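PDB 2QAS: hypothetical protein from Caulobacter vibrioides, which probably acts as an adaptor that delivers ssrA-tagged proteins to the ClpX unfoldase of the ClpXP protease, as SspB relatives do. Local coordinates for residues His46-Lys54 against Tyr68-Gln77; Trp81-Ser91 against Arg102-Leu110. One frame throughout, in Å; residues are numbered along the deposited sequence.

Contact 1 of 2, residues His46-Lys54 against Tyr68-Gln77; sequences HLYITFKTK and YPDEMTIVLQ
Phe51 and Met72 meet in the tightly packed part of the contact, the apolar face of antiparallel strands 47-52 and 71-76, which are joined by the hydrogen-bonded pairs Leu47-Leu76, Ile49-Ile74 and Phe51-Met72. Phe51 CG lies between its backbone N and carbonyl carbon (chi1 64°), which swings the ring across toward strand 71-76, against Met72. Met72 CB covers one ring face, 4.2 Å from the centroid, and SD approaches obliquely in a Met-aromatic contact. Ile74 CG2 meets the ring edge, and Ile49 CB packs on Ile74 CG1. On the other face, a Thr50 OG1–Thr73 OG1 hydrogen bond (2.9 Å) lies next to a CH-pi contact of Val75 CG2 over the Tyr48 ring. Gln77 NE2 lies 3.0 Å above the His46 ring centre, ring and Gln77 amide planes 16° apart; Pro44 O holds His46 ND1, and a bound peptide Gln77 OE1. The loose, solvent side is Lys54 and Pro69, where Lys54 NZ donates to Pro69 O and a water joins Lys54 N to Asp70 O; neighbouring Thr53 is buried, OG1 donating to Tyr68 O. Strand 110-115 flanks strand 47-52, strand 89-96 and helix 16-35 pack on the apolar face, and strand 71-76 offers its outer edge to the peptide.

Contact 2 of 2, residues Trp81-Ser91 against Arg102-Leu110; sequences WDLAPGETFFS and RLSVPYAAL
Strands 89-91 and 102-106 run antiparallel at 166°, their axes 4.5 Å apart, with Phe90 and Val105 as a hydrogen-bonded pair in which Phe90 N gives to Val105 O (2.9 Å) and Val105 N to Phe90 O. On the buried face, Phe90 CG sits between its backbone N and carbonyl carbon (chi1 69°), which brings the ring alongside Val105. Val105 CB lies over one ring face, 4.1 Å from the centroid, and Leu110 CD1 touches the edge. Tyr107 comes in obliquely, its CE2 3.6 Å from Phe90 CD1, the ring planes inclined at 31°. The Tyr107 ring lies beside the 86-88 turn, with Gly86 O at its edge, and binds it twice: OH donates to Gly86 O (3.1 Å) and the backbone N to Thr88 O. A water donates to Thr88 O and accepts from Ala108 N. On the other face, Phe89 CB rests against Pro106 CB at 4.2 Å. Arg102 reaches across Ser91 toward strand 81-85, with Ser91 C over one face of its guanidinium, while NE is hydrogen-bonded to Thr93 OG1. Strands 81-85, 89-96 and 99-106 thus form an antiparallel meander of two successive hairpins, consistent with the Sm-like barrel described for SspB proteins.

In the fold
After the N-terminal helix 16-35, the chain enters strand 47-52, passes through helix 62-67 and returns along strand 71-76, so contact 1 closes a loop that contains a helix. Strand 81-85 follows directly, and contact 2 then closes the hairpin of strands 89-96 and 99-106. The two contacts stand in series, neither enclosing nor crossing the other, with centres about 11 Å apart. They nevertheless meet in space: Phe51 CG packs on Val105 CG1 and Met72 CE on Leu103 CD1, while Lys52 N probably bonds to Ala109 O. There the chain leaves contact 2 for strand 110-115, which joins the four-stranded sheet beside strand 47-52 and so links the two sheets.

Contact 1 of 2, residues His46-Lys54 against Tyr68-Gln77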
# COMPACT_ATOMS: atom_id res chain seq x y z
N HIS A 46 -9.44 -17.46 5.91
CA HIS A 46 -10.34 -17.45 4.77
C HIS A 46 -10.71 -16.00 4.50
O HIS A 46 -10.62 -15.16 5.41
CB HIS A 46 -11.58 -18.32 5.00
CG HIS A 46 -12.34 -18.02 6.25
ND1 HIS A 46 -11.83 -18.26 7.51
CD2 HIS A 46 -13.58 -17.52 6.44
CE1 HIS A 46 -12.73 -17.93 8.42
NE2 HIS A 46 -13.80 -17.48 7.80
N LEU A 47 -11.13 -15.69 3.28
CA LEU A 47 -11.42 -14.30 2.95
C LEU A 47 -12.82 -13.94 2.50
O LEU A 47 -13.50 -14.72 1.86
CB LEU A 47 -10.43 -13.81 1.88
CG LEU A 47 -8.97 -14.27 2.02
CD1 LEU A 47 -8.14 -13.74 0.87
CD2 LEU A 47 -8.39 -13.79 3.35
N TYR A 48 -13.23 -12.73 2.84
CA TYR A 48 -14.52 -12.19 2.44
C TYR A 48 -14.17 -10.96 1.60
O TYR A 48 -13.58 -10.01 2.11
CB TYR A 48 -15.36 -11.77 3.63
CG TYR A 48 -16.07 -12.92 4.31
CD1 TYR A 48 -15.39 -13.79 5.16
CD2 TYR A 48 -17.43 -13.15 4.06
CE1 TYR A 48 -16.04 -14.89 5.74
CE2 TYR A 48 -18.09 -14.24 4.63
CZ TYR A 48 -17.39 -15.10 5.47
OH TYR A 48 -18.05 -16.18 6.03
N ILE A 49 -14.49 -11.01 0.32
CA ILE A 49 -14.21 -9.91 -0.59
C ILE A 49 -15.52 -9.27 -1.02
O ILE A 49 -16.43 -9.96 -1.49
CB ILE A 49 -13.51 -10.40 -1.88
CG1 ILE A 49 -12.29 -11.25 -1.54
CG2 ILE A 49 -13.12 -9.21 -2.73
CD1 ILE A 49 -11.28 -10.54 -0.75
N THR A 50 -15.64 -7.95 -0.87
CA THR A 50 -16.85 -7.28 -1.30
C THR A 50 -16.48 -6.33 -2.42
O THR A 50 -15.50 -5.61 -2.32
CB THR A 50 -17.51 -6.50 -0.15
OG1 THR A 50 -17.68 -7.37 0.98
CG2 THR A 50 -18.86 -5.98 -0.58
N PHE A 51 -17.26 -6.33 -3.50
CA PHE A 51 -16.97 -5.45 -4.63
C PHE A 51 -18.21 -4.88 -5.32
O PHE A 51 -19.33 -5.39 -5.18
CB PHE A 51 -16.15 -6.19 -5.68
CG PHE A 51 -16.88 -7.35 -6.31
CD1 PHE A 51 -17.01 -8.56 -5.63
CD2 PHE A 51 -17.46 -7.22 -7.57
CE1 PHE A 51 -17.69 -9.63 -6.20
CE2 PHE A 51 -18.14 -8.28 -8.16
CZ PHE A 51 -18.26 -9.49 -7.48
N LYS A 52 -17.97 -3.82 -6.09
CA LYS A 52 -19.02 -3.14 -6.83
C LYS A 52 -19.23 -3.90 -8.14
O LYS A 52 -18.34 -3.95 -8.97
CB LYS A 52 -18.60 -1.70 -7.13
CG LYS A 52 -19.76 -0.73 -7.34
CD LYS A 52 -20.48 -0.42 -6.02
CE LYS A 52 -21.78 0.34 -6.26
NZ LYS A 52 -21.57 1.54 -7.12
N THR A 53 -20.41 -4.49 -8.29
CA THR A 53 -20.78 -5.27 -9.46
C THR A 53 -20.74 -4.50 -10.78
O THR A 53 -20.42 -5.06 -11.83
CB THR A 53 -22.19 -5.85 -9.29
OG1 THR A 53 -22.22 -6.68 -8.13
CG2 THR A 53 -22.58 -6.67 -10.51
N LYS A 54 -21.09 -3.22 -10.73
CA LYS A 54 -21.12 -2.39 -11.93
C LYS A 54 -19.80 -1.71 -12.26
O LYS A 54 -19.64 -1.15 -13.34
CB LYS A 54 -22.24 -1.35 -11.83
CG LYS A 54 -23.63 -1.92 -12.08
CD LYS A 54 -24.71 -0.85 -11.99
CE LYS A 54 -26.05 -1.35 -12.50
NZ LYS A 54 -26.52 -2.53 -11.74
N TYR A 68 -27.18 -9.10 -8.29
CA TYR A 68 -26.48 -8.20 -7.38
C TYR A 68 -26.19 -6.86 -8.05
O TYR A 68 -25.10 -6.63 -8.58
CB TYR A 68 -25.19 -8.86 -6.91
CG TYR A 68 -25.46 -10.12 -6.11
CD1 TYR A 68 -25.91 -10.04 -4.80
CD2 TYR A 68 -25.34 -11.38 -6.70
CE1 TYR A 68 -26.25 -11.19 -4.08
CE2 TYR A 68 -25.68 -12.53 -5.99
CZ TYR A 68 -26.13 -12.42 -4.68
OH TYR A 68 -26.48 -13.55 -3.98
N PRO A 69 -27.17 -5.94 -8.02
CA PRO A 69 -27.14 -4.60 -8.60
C PRO A 69 -25.85 -3.80 -8.34
O PRO A 69 -25.17 -3.41 -9.30
CB PRO A 69 -28.37 -3.93 -7.99
CG PRO A 69 -28.52 -4.63 -6.67
CD PRO A 69 -28.30 -6.06 -7.07
N ASP A 70 -25.52 -3.55 -7.08
CA ASP A 70 -24.30 -2.80 -6.79
C ASP A 70 -23.21 -3.59 -6.07
O ASP A 70 -22.14 -3.81 -6.63
CB ASP A 70 -24.61 -1.51 -6.01
CG ASP A 70 -25.03 -1.76 -4.57
OD1 ASP A 70 -24.73 -0.90 -3.71
OD2 ASP A 70 -25.66 -2.81 -4.30
N GLU A 71 -23.47 -4.01 -4.84
CA GLU A 71 -22.49 -4.75 -4.04
C GLU A 71 -22.64 -6.26 -4.11
O GLU A 71 -23.74 -6.77 -4.33
CB GLU A 71 -22.59 -4.32 -2.57
CG GLU A 71 -22.32 -2.85 -2.32
CD GLU A 71 -20.85 -2.52 -2.32
OE1 GLU A 71 -20.13 -3.04 -1.44
OE2 GLU A 71 -20.40 -1.75 -3.20
N MET A 72 -21.54 -6.97 -3.93
CA MET A 72 -21.56 -8.42 -3.92
C MET A 72 -20.39 -8.92 -3.11
O MET A 72 -19.25 -8.52 -3.34
CB MET A 72 -21.48 -9.01 -5.33
CG MET A 72 -21.62 -10.54 -5.34
SD MET A 72 -21.63 -11.36 -6.97
CE MET A 72 -20.80 -12.85 -6.58
N THR A 73 -20.66 -9.79 -2.15
CA THR A 73 -19.61 -10.36 -1.33
C THR A 73 -19.41 -11.81 -1.73
O THR A 73 -20.36 -12.52 -2.08
CB THR A 73 -19.97 -10.31 0.17
OG1 THR A 73 -20.08 -8.94 0.58
CG2 THR A 73 -18.89 -10.99 1.01
N ILE A 74 -18.16 -12.25 -1.72
CA ILE A 74 -17.85 -13.64 -2.02
C ILE A 74 -16.93 -14.09 -0.92
O ILE A 74 -16.19 -13.30 -0.35
CB ILE A 74 -17.15 -13.82 -3.41
CG1 ILE A 74 -15.80 -13.12 -3.44
CG2 ILE A 74 -18.06 -13.30 -4.51
CD1 ILE A 74 -15.15 -13.18 -4.80
N VAL A 75 -16.99 -15.37 -0.59
CA VAL A 75 -16.14 -15.91 0.45
C VAL A 75 -15.22 -16.93 -0.19
O VAL A 75 -15.65 -17.73 -1.04
CB VAL A 75 -16.99 -16.55 1.58
CG1 VAL A 75 -17.90 -17.64 1.01
CG2 VAL A 75 -16.09 -17.11 2.66
N LEU A 76 -13.94 -16.86 0.18
CA LEU A 76 -12.92 -17.77 -0.34
C LEU A 76 -12.48 -18.62 0.84
O LEU A 76 -11.65 -18.20 1.64
CB LEU A 76 -11.74 -16.98 -0.91
CG LEU A 76 -12.09 -16.07 -2.09
CD1 LEU A 76 -10.85 -15.32 -2.54
CD2 LEU A 76 -12.67 -16.91 -3.22
N GLN A 77 -13.05 -19.81 0.94
CA GLN A 77 -12.75 -20.69 2.06
C GLN A 77 -12.83 -22.15 1.65
O GLN A 77 -11.81 -22.79 1.37
CB GLN A 77 -13.72 -20.38 3.20
CG GLN A 77 -13.62 -21.24 4.46
CD GLN A 77 -14.51 -20.71 5.60
OE1 GLN A 77 -15.70 -20.42 5.41
NE2 GLN A 77 -13.94 -20.60 6.80
O HOH W 1 -22.23 -1.77 -8.84

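Contact 2 of 2, residues Trp81-Ser91 against Arg102-Leu110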
# COMPACT_ATOMS: atom_id res chain seq x y z
N TRP A 81 -12.17 -22.38 -6.94
CA TRP A 81 -11.23 -23.09 -7.77
C TRP A 81 -10.55 -22.15 -8.71
O TRP A 81 -11.08 -21.07 -9.02
CB TRP A 81 -12.00 -24.14 -8.58
CG TRP A 81 -12.64 -25.18 -7.74
CD1 TRP A 81 -12.10 -26.38 -7.36
CD2 TRP A 81 -13.92 -25.09 -7.08
NE1 TRP A 81 -12.95 -27.03 -6.50
CE2 TRP A 81 -14.07 -26.27 -6.30
CE3 TRP A 81 -14.94 -24.13 -7.06
CZ2 TRP A 81 -15.20 -26.51 -5.51
CZ3 TRP A 81 -16.07 -24.37 -6.28
CH2 TRP A 81 -16.19 -25.55 -5.51
N ASP A 82 -9.36 -22.56 -9.15
CA ASP A 82 -8.58 -21.81 -10.11
C ASP A 82 -8.49 -20.30 -9.84
O ASP A 82 -8.76 -19.49 -10.72
CB ASP A 82 -9.15 -22.08 -11.49
CG ASP A 82 -9.25 -23.58 -11.78
OD1 ASP A 82 -8.20 -24.28 -11.76
OD2 ASP A 82 -10.39 -24.07 -12.03
N LEU A 83 -8.12 -19.94 -8.62
CA LEU A 83 -7.95 -18.54 -8.27
C LEU A 83 -6.74 -18.04 -9.05
O LEU A 83 -5.64 -18.58 -8.91
CB LEU A 83 -7.70 -18.41 -6.77
CG LEU A 83 -7.35 -17.01 -6.26
CD1 LEU A 83 -8.43 -16.03 -6.64
CD2 LEU A 83 -7.17 -17.07 -4.77
N ALA A 84 -6.94 -17.03 -9.90
CA ALA A 84 -5.86 -16.48 -10.71
C ALA A 84 -5.75 -14.98 -10.46
O ALA A 84 -6.43 -14.19 -11.11
CB ALA A 84 -6.12 -16.73 -12.17
N PRO A 85 -4.90 -14.58 -9.50
CA PRO A 85 -4.72 -13.16 -9.19
C PRO A 85 -3.70 -12.44 -10.06
O PRO A 85 -2.49 -12.55 -9.84
CB PRO A 85 -4.33 -13.18 -7.71
CG PRO A 85 -3.54 -14.43 -7.61
CD PRO A 85 -4.31 -15.43 -8.45
N GLY A 86 -4.20 -11.74 -11.08
CA GLY A 86 -3.33 -11.00 -11.97
C GLY A 86 -2.78 -9.78 -11.24
O GLY A 86 -2.98 -9.65 -10.03
N GLU A 87 -2.11 -8.89 -11.95
CA GLU A 87 -1.55 -7.71 -11.29
C GLU A 87 -2.58 -6.59 -11.12
O GLU A 87 -2.46 -5.79 -10.20
CB GLU A 87 -0.30 -7.20 -12.03
CG GLU A 87 0.89 -8.20 -12.06
CD GLU A 87 1.67 -8.33 -10.73
OE1 GLU A 87 2.54 -9.23 -10.63
OE2 GLU A 87 1.44 -7.55 -9.80
N THR A 88 -3.60 -6.56 -11.97
CA THR A 88 -4.63 -5.53 -11.87
C THR A 88 -6.03 -6.04 -11.50
O THR A 88 -6.91 -5.25 -11.14
CB THR A 88 -4.72 -4.72 -13.17
OG1 THR A 88 -4.98 -5.60 -14.27
CG2 THR A 88 -3.42 -3.98 -13.43
N PHE A 89 -6.24 -7.34 -11.61
CA PHE A 89 -7.54 -7.93 -11.29
C PHE A 89 -7.37 -9.43 -11.03
O PHE A 89 -6.34 -10.01 -11.38
CB PHE A 89 -8.50 -7.74 -12.46
CG PHE A 89 -8.22 -8.66 -13.61
CD1 PHE A 89 -8.80 -9.92 -13.66
CD2 PHE A 89 -7.32 -8.29 -14.60
CE1 PHE A 89 -8.49 -10.81 -14.69
CE2 PHE A 89 -7.00 -9.17 -15.63
CZ PHE A 89 -7.59 -10.43 -15.68
N PHE A 90 -8.36 -10.05 -10.40
CA PHE A 90 -8.30 -11.49 -10.14
C PHE A 90 -9.56 -12.17 -10.65
O PHE A 90 -10.63 -11.55 -10.74
CB PHE A 90 -8.13 -11.78 -8.64
CG PHE A 90 -9.34 -11.45 -7.79
CD1 PHE A 90 -9.54 -10.16 -7.31
CD2 PHE A 90 -10.26 -12.44 -7.45
CE1 PHE A 90 -10.64 -9.85 -6.50
CE2 PHE A 90 -11.37 -12.15 -6.65
CZ PHE A 90 -11.56 -10.85 -6.17
N SER A 91 -9.42 -13.44 -11.03
CA SER A 91 -10.58 -14.20 -11.49
C SER A 91 -10.62 -15.49 -10.67
O SER A 91 -9.57 -15.97 -10.22
CB SER A 91 -10.54 -14.45 -13.01
OG SER A 91 -9.38 -15.14 -13.41
N ARG A 102 -17.61 -18.41 -13.32
CA ARG A 102 -16.38 -17.62 -13.31
C ARG A 102 -16.61 -16.13 -13.07
O ARG A 102 -17.60 -15.57 -13.52
CB ARG A 102 -15.62 -17.79 -14.62
CG ARG A 102 -14.49 -18.80 -14.55
CD ARG A 102 -13.13 -18.10 -14.50
NE ARG A 102 -12.27 -18.77 -13.53
CZ ARG A 102 -10.99 -18.50 -13.35
NH1 ARG A 102 -10.39 -17.57 -14.07
NH2 ARG A 102 -10.32 -19.14 -12.41
N LEU A 103 -15.66 -15.50 -12.39
CA LEU A 103 -15.74 -14.08 -12.09
C LEU A 103 -14.38 -13.42 -12.22
O LEU A 103 -13.35 -14.02 -11.90
CB LEU A 103 -16.20 -13.85 -10.66
CG LEU A 103 -17.66 -14.07 -10.29
CD1 LEU A 103 -17.80 -13.82 -8.80
CD2 LEU A 103 -18.55 -13.11 -11.08
N SER A 104 -14.41 -12.18 -12.68
CA SER A 104 -13.20 -11.38 -12.81
C SER A 104 -13.49 -10.09 -12.07
O SER A 104 -14.48 -9.42 -12.35
CB SER A 104 -12.88 -11.09 -14.27
OG SER A 104 -12.09 -12.14 -14.78
N VAL A 105 -12.63 -9.76 -11.12
CA VAL A 105 -12.82 -8.55 -10.34
C VAL A 105 -11.56 -7.71 -10.25
O VAL A 105 -10.49 -8.22 -9.90
CB VAL A 105 -13.29 -8.90 -8.91
CG1 VAL A 105 -13.50 -7.63 -8.10
CG2 VAL A 105 -14.56 -9.73 -8.97
N PRO A 106 -11.65 -6.42 -10.61
CA PRO A 106 -10.45 -5.58 -10.53
C PRO A 106 -10.26 -5.20 -9.07
O PRO A 106 -11.22 -5.14 -8.31
CB PRO A 106 -10.82 -4.36 -11.39
CG PRO A 106 -11.90 -4.87 -12.30
CD PRO A 106 -12.71 -5.74 -11.37
N TYR A 107 -9.02 -4.96 -8.67
CA TYR A 107 -8.80 -4.57 -7.29
C TYR A 107 -9.44 -3.21 -7.05
O TYR A 107 -9.78 -2.86 -5.92
CB TYR A 107 -7.31 -4.56 -6.99
CG TYR A 107 -6.70 -5.92 -7.20
CD1 TYR A 107 -5.83 -6.16 -8.26
CD2 TYR A 107 -7.05 -6.99 -6.37
CE1 TYR A 107 -5.33 -7.44 -8.50
CE2 TYR A 107 -6.55 -8.27 -6.60
CZ TYR A 107 -5.69 -8.49 -7.66
OH TYR A 107 -5.21 -9.76 -7.91
N ALA A 108 -9.62 -2.45 -8.13
CA ALA A 108 -10.24 -1.14 -8.05
C ALA A 108 -11.71 -1.24 -7.66
O ALA A 108 -12.27 -0.32 -7.04
CB ALA A 108 -10.11 -0.43 -9.39
N ALA A 109 -12.35 -2.35 -8.00
CA ALA A 109 -13.76 -2.53 -7.68
C ALA A 109 -13.99 -2.86 -6.20
O ALA A 109 -15.10 -2.70 -5.70
CB ALA A 109 -14.35 -3.60 -8.56
N LEU A 110 -12.95 -3.31 -5.52
CA LEU A 110 -13.06 -3.68 -4.11
C LEU A 110 -13.55 -2.57 -3.20
O LEU A 110 -13.20 -1.40 -3.38
CB LEU A 110 -11.72 -4.17 -3.59
CG LEU A 110 -11.48 -5.68 -3.68
CD1 LEU A 110 -11.81 -6.19 -5.07
CD2 LEU A 110 -10.04 -5.94 -3.32
O HOH W 2 -7.61 -2.55 -10.62